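Long-range contacts in cytochrome P450 268A2 Cyp268A2 (Mycobacterium marinum, PDB 6BLD), which belongs to the cytochrome P450 family of heme proteins and holds an iron protoporphyrin IX inside a largely helical fold: residues A[12-17]-A[33-38]; A[62-67]-A[330-335]; A[142-147]-A[391-396]. All blocks are in the same frame, centred on the assembly; numbering follows the deposited sequence.

Interaction 1: A[12-17]-A[33-38]; sequences DTIDLS and FSELRA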
loop_
_atom_site.group_PDB
_atom_site.type_symbol
_atom_site.label_atom_id
_atom_site.label_comp_id
_atom_site.label_asym_id
_atom_site.label_seq_id
_atom_site.Cartn_x
_atom_site.Cartn_y
_atom_site.Cartn_z
ATOM N N ASP A 12 16.341 13.708 17.030
ATOM C CA ASP A 12 16.426 14.727 15.998
ATOM C C ASP A 12 15.463 15.873 16.294
ATOM O O ASP A 12 14.453 15.715 16.987
ATOM C CB ASP A 12 16.127 14.130 14.623
ATOM C CG ASP A 12 16.628 15.000 13.488
ATOM O OD1 ASP A 12 17.805 14.852 13.099
ATOM O OD2 ASP A 12 15.846 15.834 12.985
ATOM N N THR A 13 15.795 17.046 15.755
ATOM C CA THR A 13 14.938 18.215 15.927
ATOM C C THR A 13 13.635 18.063 15.150
ATOM O O THR A 13 12.566 18.458 15.633
ATOM C CB THR A 13 15.692 19.474 15.492
ATOM O OG1 THR A 13 16.614 19.859 16.518
ATOM C CG2 THR A 13 14.734 20.625 15.220
ATOM N N ILE A 14 13.699 17.473 13.956
ATOM C CA ILE A 14 12.530 17.376 13.091
ATOM C C ILE A 14 11.532 16.388 13.681
ATOM O O ILE A 14 11.897 15.278 14.091
ATOM C CB ILE A 14 12.945 16.966 11.670
ATOM C CG1 ILE A 14 13.916 17.993 11.078
ATOM C CG2 ILE A 14 11.724 16.806 10.778
ATOM C CD1 ILE A 14 13.457 19.427 11.218
ATOM N N ASP A 15 10.265 16.788 13.723
ATOM C CA ASP A 15 9.201 15.956 14.267
ATOM C C ASP A 15 8.647 15.050 13.172
ATOM O O ASP A 15 8.100 15.534 12.175
ATOM C CB ASP A 15 8.094 16.828 14.860
ATOM C CG ASP A 15 6.848 16.039 15.210
ATOM O OD1 ASP A 15 6.966 14.845 15.564
ATOM O OD2 ASP A 15 5.744 16.618 15.136
ATOM N N LEU A 16 8.790 13.738 13.364
ATOM C CA LEU A 16 8.203 12.741 12.475
ATOM C C LEU A 16 7.298 11.765 13.217
ATOM O O LEU A 16 6.928 10.729 12.649
ATOM C CB LEU A 16 9.296 11.958 11.740
ATOM C CG LEU A 16 10.324 12.725 10.911
ATOM C CD1 LEU A 16 11.281 11.747 10.251
ATOM C CD2 LEU A 16 9.644 13.595 9.869
ATOM N N SER A 17 6.931 12.062 14.465
ATOM C CA SER A 17 6.236 11.104 15.312
ATOM C C SER A 17 4.882 11.571 15.823
ATOM O O SER A 17 4.079 10.724 16.232
ATOM C CB SER A 17 7.108 10.737 16.525
ATOM O OG SER A 17 8.472 10.624 16.159
ATOM N N PHE A 33 10.798 16.334 5.332
ATOM C CA PHE A 33 11.592 15.335 4.625
ATOM C C PHE A 33 12.712 15.977 3.817
ATOM O O PHE A 33 13.782 15.378 3.653
ATOM C CB PHE A 33 10.693 14.503 3.708
ATOM C CG PHE A 33 9.742 13.601 4.441
ATOM C CD1 PHE A 33 10.175 12.840 5.515
ATOM C CD2 PHE A 33 8.415 13.509 4.052
ATOM C CE1 PHE A 33 9.301 12.008 6.189
ATOM C CE2 PHE A 33 7.536 12.678 4.722
ATOM C CZ PHE A 33 7.981 11.927 5.792
ATOM N N SER A 34 12.488 17.189 3.305
ATOM C CA SER A 34 13.497 17.846 2.479
ATOM C C SER A 34 14.729 18.214 3.297
ATOM O O SER A 34 15.864 17.969 2.870
ATOM C CB SER A 34 12.903 19.087 1.813
ATOM O OG SER A 34 13.856 19.721 0.978
ATOM N N GLU A 35 14.525 18.806 4.478
ATOM C CA GLU A 35 15.658 19.194 5.313
ATOM C C GLU A 35 16.437 17.975 5.784
ATOM O O GLU A 35 17.673 17.996 5.828
ATOM C CB GLU A 35 15.186 20.018 6.511
ATOM C CG GLU A 35 16.286 20.276 7.537
ATOM C CD GLU A 35 15.852 21.207 8.652
ATOM O OE1 GLU A 35 16.495 21.193 9.725
ATOM O OE2 GLU A 35 14.871 21.953 8.459
ATOM N N LEU A 36 15.732 16.901 6.144
ATOM C CA LEU A 36 16.409 15.672 6.544
ATOM C C LEU A 36 17.214 15.093 5.388
ATOM O O LEU A 36 18.399 14.780 5.542
ATOM C CB LEU A 36 15.389 14.657 7.059
ATOM C CG LEU A 36 14.722 15.004 8.392
ATOM C CD1 LEU A 36 13.680 13.961 8.752
ATOM C CD2 LEU A 36 15.760 15.135 9.496
ATOM N N ARG A 37 16.588 14.958 4.214
ATOM C CA ARG A 37 17.302 14.452 3.047
ATOM C C ARG A 37 18.566 15.254 2.769
ATOM O O ARG A 37 19.568 14.696 2.310
ATOM C CB ARG A 37 16.394 14.478 1.814
ATOM C CG ARG A 37 15.419 13.314 1.719
ATOM C CD ARG A 37 14.824 13.190 0.320
ATOM N NE ARG A 37 14.464 14.489 -0.242
ATOM C CZ ARG A 37 13.261 15.047 -0.135
ATOM N NH1 ARG A 37 12.289 14.419 0.513
ATOM N NH2 ARG A 37 13.029 16.235 -0.677
ATOM N N ALA A 38 18.546 16.555 3.052
ATOM C CA ALA A 38 19.690 17.398 2.728
ATOM C C ALA A 38 20.750 17.357 3.825
ATOM O O ALA A 38 21.945 17.225 3.536
ATOM C CB ALA A 38 19.229 18.835 2.475
#
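Leu16 and Leu36 meet tip to tip, methyl against methyl, with CD1 of Leu16 3.6 Å from CD1 of Leu36. Around this point the loop segment 12-17 lies along one side of helix 26-39, and Leu36 takes contacts from Asp12, Ile14 and Leu16. Ile14 and Leu36 run alongside each other in opposite directions. CG1 of Ile14 comes to 3.8 Å from CD2 of Leu36, while its CG2 lies against the other leucine methyl, at 4.0 Å from CD1 of Leu36. The isoleucine reaches both because CG1 stands anti to its carbonyl carbon (chi1 -59°) and CG2 anti to its backbone N. Its CD1 methyl goes on to the extended chain of Glu35 and rests 3.8 Å from OE1 of that residue. At the inner end of the contact, CD2 of Leu16 approaches CE1 of Phe33 obliquely at 4.0 Å; the same phenyl ring also meets Phe335.

Asp12 passes Leu36 in the opposite sense, and its OD2 lies 3.6 Å from CD2 of Leu36. That oxygen is occupied within the loop: in an Asx turn it accepts the N-H of Ile14 at 2.9 Å on its anti side, which, with a salt bridge from OD1 to Arg40, holds OD2 beside CD2 of Leu36. Arg40 also makes a weak, long ion pair with Glu35. The contact is thus an apolar seam edged by two carboxylates, and the arginine near both probably offsets their mutual repulsion while dispersion between the methyl groups joins loop to helix.

Interaction 2: A[62-67]-A[330-335]; sequences WAVTRR and EKVVMF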
loop_
_atom_site.group_PDB
_atom_site.type_symbol
_atom_site.label_atom_id
_atom_site.label_comp_id
_atom_site.label_asym_id
_atom_site.label_seq_id
_atom_site.Cartn_x
_atom_site.Cartn_y
_atom_site.Cartn_z
ATOM N N TRP A 62 15.152 4.858 13.376
ATOM C CA TRP A 62 15.980 5.586 12.427
ATOM C C TRP A 62 15.133 5.979 11.224
ATOM O O TRP A 62 14.475 5.127 10.619
ATOM C CB TRP A 62 17.171 4.741 11.973
ATOM C CG TRP A 62 18.248 4.589 13.001
ATOM C CD1 TRP A 62 18.485 3.498 13.785
ATOM C CD2 TRP A 62 19.246 5.556 13.347
ATOM N NE1 TRP A 62 19.566 3.728 14.602
ATOM C CE2 TRP A 62 20.051 4.984 14.352
ATOM C CE3 TRP A 62 19.535 6.852 12.908
ATOM C CZ2 TRP A 62 21.125 5.663 14.923
ATOM C CZ3 TRP A 62 20.601 7.524 13.477
ATOM C CH2 TRP A 62 21.383 6.928 14.473
ATOM N N ALA A 63 15.154 7.262 10.877
ATOM C CA ALA A 63 14.395 7.768 9.740
ATOM C C ALA A 63 15.261 7.710 8.488
ATOM O O ALA A 63 16.335 8.318 8.441
ATOM C CB ALA A 63 13.916 9.196 10.002
ATOM N N VAL A 64 14.794 6.979 7.478
ATOM C CA VAL A 64 15.496 6.822 6.209
ATOM C C VAL A 64 14.703 7.579 5.153
ATOM O O VAL A 64 13.602 7.163 4.773
ATOM C CB VAL A 64 15.661 5.346 5.825
ATOM C CG1 VAL A 64 16.363 5.227 4.485
ATOM C CG2 VAL A 64 16.428 4.604 6.902
ATOM N N THR A 65 15.272 8.683 4.661
ATOM C CA THR A 65 14.549 9.614 3.809
ATOM C C THR A 65 15.012 9.632 2.358
ATOM O O THR A 65 14.231 10.024 1.487
ATOM C CB THR A 65 14.658 11.038 4.374
ATOM O OG1 THR A 65 16.038 11.382 4.531
ATOM C CG2 THR A 65 13.958 11.133 5.724
ATOM N N ARG A 66 16.248 9.232 2.075
ATOM C CA ARG A 66 16.768 9.256 0.716
ATOM C C ARG A 66 16.415 7.970 -0.020
ATOM O O ARG A 66 16.358 6.888 0.572
ATOM C CB ARG A 66 18.285 9.459 0.721
ATOM C CG ARG A 66 18.708 10.895 0.989
ATOM C CD ARG A 66 20.213 11.066 0.867
ATOM N NE ARG A 66 20.628 12.435 1.158
ATOM C CZ ARG A 66 21.891 12.814 1.327
ATOM N NH1 ARG A 66 22.870 11.925 1.232
ATOM N NH2 ARG A 66 22.176 14.083 1.588
ATOM N N ARG A 67 16.179 8.102 -1.328
ATOM C CA ARG A 67 15.759 6.951 -2.123
ATOM C C ARG A 67 16.828 5.866 -2.145
ATOM O O ARG A 67 16.519 4.680 -1.988
ATOM C CB ARG A 67 15.413 7.391 -3.545
ATOM C CG ARG A 67 14.905 6.265 -4.429
ATOM C CD ARG A 67 15.599 6.259 -5.780
ATOM N NE ARG A 67 15.496 4.960 -6.436
ATOM C CZ ARG A 67 16.521 4.139 -6.635
ATOM N NH1 ARG A 67 17.737 4.481 -6.232
ATOM N NH2 ARG A 67 16.330 2.974 -7.240
ATOM N N GLU A 330 17.712 -2.201 16.470
ATOM C CA GLU A 330 17.071 -0.901 16.343
ATOM C C GLU A 330 16.131 -0.883 15.142
ATOM O O GLU A 330 16.363 -1.554 14.133
ATOM C CB GLU A 330 18.118 0.208 16.214
ATOM C CG GLU A 330 18.962 0.392 17.471
ATOM C CD GLU A 330 19.807 1.653 17.442
ATOM O OE1 GLU A 330 20.351 1.988 16.369
ATOM O OE2 GLU A 330 19.938 2.305 18.501
ATOM N N LYS A 331 15.056 -0.109 15.267
ATOM C CA LYS A 331 14.067 -0.002 14.204
ATOM C C LYS A 331 14.530 0.980 13.135
ATOM O O LYS A 331 15.121 2.020 13.437
ATOM C CB LYS A 331 12.719 0.440 14.772
ATOM C CG LYS A 331 12.039 -0.607 15.639
ATOM C CD LYS A 331 10.681 -0.126 16.125
ATOM C CE LYS A 331 10.046 -1.133 17.069
ATOM N NZ LYS A 331 8.669 -0.726 17.467
ATOM N N VAL A 332 14.250 0.642 11.878
ATOM C CA VAL A 332 14.666 1.430 10.722
ATOM C C VAL A 332 13.446 1.625 9.832
ATOM O O VAL A 332 12.917 0.651 9.286
ATOM C CB VAL A 332 15.805 0.747 9.945
ATOM C CG1 VAL A 332 16.160 1.546 8.708
ATOM C CG2 VAL A 332 17.029 0.565 10.839
ATOM N N VAL A 333 13.005 2.870 9.681
ATOM C CA VAL A 333 11.754 3.187 8.998
ATOM C C VAL A 333 12.064 3.824 7.650
ATOM O O VAL A 333 12.841 4.782 7.569
ATOM C CB VAL A 333 10.870 4.114 9.848
ATOM C CG1 VAL A 333 9.595 4.477 9.093
ATOM C CG2 VAL A 333 10.543 3.447 11.174
ATOM N N MET A 334 11.441 3.300 6.599
ATOM C CA MET A 334 11.596 3.804 5.241
ATOM C C MET A 334 10.422 4.716 4.909
ATOM O O MET A 334 9.262 4.312 5.035
ATOM C CB MET A 334 11.660 2.641 4.252
ATOM C CG MET A 334 12.855 1.730 4.445
ATOM S SD MET A 334 13.029 0.560 3.094
ATOM C CE MET A 334 12.418 -0.945 3.800
ATOM N N PHE A 335 10.721 5.945 4.500
ATOM C CA PHE A 335 9.695 6.931 4.168
ATOM C C PHE A 335 9.627 7.043 2.648
ATOM O O PHE A 335 10.338 7.835 2.026
ATOM C CB PHE A 335 9.992 8.266 4.839
ATOM C CG PHE A 335 9.838 8.229 6.332
ATOM C CD1 PHE A 335 8.597 8.419 6.915
ATOM C CD2 PHE A 335 10.930 7.991 7.152
ATOM C CE1 PHE A 335 8.445 8.381 8.291
ATOM C CE2 PHE A 335 10.786 7.952 8.529
ATOM C CZ PHE A 335 9.540 8.147 9.099
#
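Trp62 meets the segment 330-335 with its backbone, its CB and the pyrrole side of its indole. CB lies 3.7 Å from the carbonyl O of Lys331, which also accepts the Trp62 backbone N-H and has CG nearby; CB faces CG2 of Val332 at 4.3 Å. With CG anti to the carbonyl carbon (chi1 -74°), the indole turns its pyrrole edge toward Glu330: CD1 comes to 3.5 Å from OE1 of Glu330, and NE1 donates to that oxygen at 2.6 Å. This nearly straight bond lies in the ring plane but meets OE1 from above the carboxylate plane, the planes being 58° apart. Beyond NE1, CE2 and CZ2 stay near the same oxygen. OE1 also takes the backbone N-H of Arg327, and OE2 forms a salt bridge with Arg9 and a hydrogen bond with Ser7.

Farther along, Val333 N bonds to Trp62 O, Val64 N to Val333 O and Phe335 N to Val64 O; Val64 CG2 packs on Val332 CG1, and Ala63 CB on Phe335 CE2. These parallel strands lie between strands 42-45 and 310-315 in the mixed, five-stranded beta-sheet of the P450 fold. Helix 67-75 covers the side bearing Val64 and Met334, whereas Phe335 reaches Phe33 of helix 26-39.

Interaction 3: A[142-147]-A[391-396]; sequences DELRMA and VQLPDI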
loop_
_atom_site.group_PDB
_atom_site.type_symbol
_atom_site.label_atom_id
_atom_site.label_comp_id
_atom_site.label_asym_id
_atom_site.label_seq_id
_atom_site.Cartn_x
_atom_site.Cartn_y
_atom_site.Cartn_z
ATOM N N ASP A 142 -18.919 2.887 -16.549
ATOM C CA ASP A 142 -20.274 3.024 -17.072
ATOM C C ASP A 142 -21.266 3.295 -15.948
ATOM O O ASP A 142 -22.109 4.195 -16.050
ATOM C CB ASP A 142 -20.665 1.765 -17.847
ATOM C CG ASP A 142 -22.056 1.857 -18.444
ATOM O OD1 ASP A 142 -22.335 2.845 -19.154
ATOM O OD2 ASP A 142 -22.871 0.942 -18.203
ATOM N N GLU A 143 -21.180 2.523 -14.862
ATOM C CA GLU A 143 -22.051 2.761 -13.715
ATOM C C GLU A 143 -21.765 4.109 -13.065
ATOM O O GLU A 143 -22.683 4.749 -12.541
ATOM C CB GLU A 143 -21.898 1.636 -12.693
ATOM C CG GLU A 143 -22.451 0.297 -13.153
ATOM C CD GLU A 143 -21.776 -0.875 -12.467
ATOM O OE1 GLU A 143 -21.542 -1.904 -13.136
ATOM O OE2 GLU A 143 -21.480 -0.769 -11.257
ATOM N N LEU A 144 -20.506 4.551 -13.085
ATOM C CA LEU A 144 -20.182 5.879 -12.577
ATOM C C LEU A 144 -20.840 6.962 -13.421
ATOM O O LEU A 144 -21.344 7.958 -12.888
ATOM C CB LEU A 144 -18.665 6.073 -12.547
ATOM C CG LEU A 144 -18.162 7.500 -12.320
ATOM C CD1 LEU A 144 -18.422 7.939 -10.890
ATOM C CD2 LEU A 144 -16.684 7.620 -12.660
ATOM N N ARG A 145 -20.846 6.782 -14.745
ATOM C CA ARG A 145 -21.473 7.761 -15.626
ATOM C C ARG A 145 -22.966 7.878 -15.351
ATOM O O ARG A 145 -23.515 8.985 -15.326
ATOM C CB ARG A 145 -21.227 7.382 -17.085
ATOM C CG ARG A 145 -21.635 8.453 -18.079
ATOM C CD ARG A 145 -21.632 7.911 -19.497
ATOM N NE ARG A 145 -22.873 7.209 -19.804
ATOM C CZ ARG A 145 -23.036 5.896 -19.702
ATOM N NH1 ARG A 145 -22.032 5.126 -19.301
ATOM N NH2 ARG A 145 -24.208 5.350 -20.001
ATOM N N MET A 146 -23.642 6.744 -15.148
ATOM C CA MET A 146 -25.063 6.773 -14.822
ATOM C C MET A 146 -25.330 7.403 -13.462
ATOM O O MET A 146 -26.434 7.906 -13.233
ATOM C CB MET A 146 -25.640 5.358 -14.865
ATOM C CG MET A 146 -25.329 4.602 -16.147
ATOM S SD MET A 146 -26.262 3.067 -16.299
ATOM C CE MET A 146 -26.293 2.514 -14.596
ATOM N N ALA A 147 -24.347 7.387 -12.558
ATOM C CA ALA A 147 -24.523 8.044 -11.267
ATOM C C ALA A 147 -24.557 9.560 -11.410
ATOM O O ALA A 147 -25.146 10.248 -10.568
ATOM C CB ALA A 147 -23.409 7.626 -10.307
ATOM N N VAL A 391 -12.097 6.832 -22.134
ATOM C CA VAL A 391 -12.976 6.373 -23.205
ATOM C C VAL A 391 -14.397 6.876 -22.978
ATOM O O VAL A 391 -15.044 7.396 -23.895
ATOM C CB VAL A 391 -12.930 4.838 -23.318
ATOM C CG1 VAL A 391 -14.230 4.298 -23.908
ATOM C CG2 VAL A 391 -11.742 4.402 -24.160
ATOM N N GLN A 392 -14.898 6.747 -21.750
ATOM C CA GLN A 392 -16.302 7.020 -21.467
ATOM C C GLN A 392 -16.547 8.445 -20.982
ATOM O O GLN A 392 -17.540 9.067 -21.376
ATOM C CB GLN A 392 -16.826 6.023 -20.428
ATOM C CG GLN A 392 -16.569 4.568 -20.788
ATOM C CD GLN A 392 -17.534 3.620 -20.104
ATOM O OE1 GLN A 392 -18.663 3.992 -19.783
ATOM N NE2 GLN A 392 -17.094 2.389 -19.875
ATOM N N LEU A 393 -15.665 8.978 -20.131
ATOM C CA LEU A 393 -15.849 10.288 -19.509
ATOM C C LEU A 393 -14.652 11.176 -19.825
ATOM O O LEU A 393 -13.800 11.420 -18.957
ATOM C CB LEU A 393 -16.050 10.154 -18.000
ATOM C CG LEU A 393 -17.274 9.308 -17.647
ATOM C CD1 LEU A 393 -17.517 9.255 -16.147
ATOM C CD2 LEU A 393 -18.481 9.867 -18.374
ATOM N N PRO A 394 -14.572 11.705 -21.050
ATOM C CA PRO A 394 -13.390 12.496 -21.432
ATOM C C PRO A 394 -13.234 13.789 -20.652
ATOM O O PRO A 394 -12.117 14.317 -20.593
ATOM C CB PRO A 394 -13.618 12.775 -22.928
ATOM C CG PRO A 394 -14.648 11.785 -23.369
ATOM C CD PRO A 394 -15.519 11.559 -22.168
ATOM N N ASP A 395 -14.300 14.312 -20.043
ATOM C CA ASP A 395 -14.243 15.580 -19.327
ATOM C C ASP A 395 -14.281 15.401 -17.813
ATOM O O ASP A 395 -14.661 16.331 -17.094
ATOM C CB ASP A 395 -15.385 16.492 -19.777
ATOM C CG ASP A 395 -15.616 16.443 -21.274
ATOM O OD1 ASP A 395 -14.625 16.489 -22.033
ATOM O OD2 ASP A 395 -16.789 16.357 -21.693
ATOM N N ILE A 396 -13.890 14.228 -17.309
ATOM C CA ILE A 396 -13.952 13.981 -15.873
ATOM C C ILE A 396 -12.894 14.812 -15.159
ATOM O O ILE A 396 -11.771 14.988 -15.652
ATOM C CB ILE A 396 -13.793 12.480 -15.569
ATOM C CG1 ILE A 396 -14.046 12.208 -14.084
ATOM C CG2 ILE A 396 -12.416 11.976 -15.980
ATOM C CD1 ILE A 396 -13.929 10.752 -13.698
#
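With CG anti to its backbone N (chi1 -170°) and the chain bent farther out (chi3 83°), Arg145 lays its aliphatic part against Leu393 and turns its guanidinium back toward Gln392 and Asp142. CG of Arg145 comes to 3.5 Å from CD2 of Leu393, and CB and CD of the arginine are each 3.9 Å from the same methyl, CD2 of Leu393. Gln392 has its CG anti to the carbonyl carbon (chi1 -52°) and is extended beyond it, which carries the amide across the backbone of Asp142 at a slant. There OE1 of Gln392 lies 3.3 Å from CA of Asp142, and NH1 of Arg145 is 3.6 Å from that oxygen without a hydrogen bond between them. The amide is anchored through NE2, which donates to the carbonyl O of Lys138, one turn earlier in helix 123-147.

The two helices involved, 123-147 and 375-392, correspond to D and L of the P450 fold, members of its four-helix core; the L helix follows the loop that carries the heme ligand in this family. The contact lies where the L helix stops, on the last turns of the D helix. Leu393 is the first residue to leave helical geometry and begins a type I beta turn ending at Ile396, so that both side chains face the D helix.

CD2 of Leu144 touches the other methyl of Leu393, CD1, at 3.9 Å, and CD1 of Ile396 more loosely at 4.3 Å. Leu393 therefore spreads its branches between Arg145 on one side and Leu144 on the other. Leu389, one turn before Leu393, and His156 of helix 153-158 also border Leu144, while Phe419 at the C terminus packs on both Leu393 and Ile396.

Starting from the N terminus, interaction 1 closes a short loop of 15 residues, mostly helical, and binds the leading segment to helix 26-39. Interaction 2 opens only after it has closed and spans 262 residues, bringing strand 61-64 beside strand 331-335. The two adjoin: Leu16 packs on Ala63, and the carbonyl of Arg37 probably accepts a hydrogen bond from Arg66, so N-terminal loop, helix and sheet form one region. Interaction 3 opens inside the span of interaction 2 and closes beyond it, so these two cross. It joins helix 123-147 to the end of helix 375-392, with its centre about 41 Å from that of interaction 2, across the molecule.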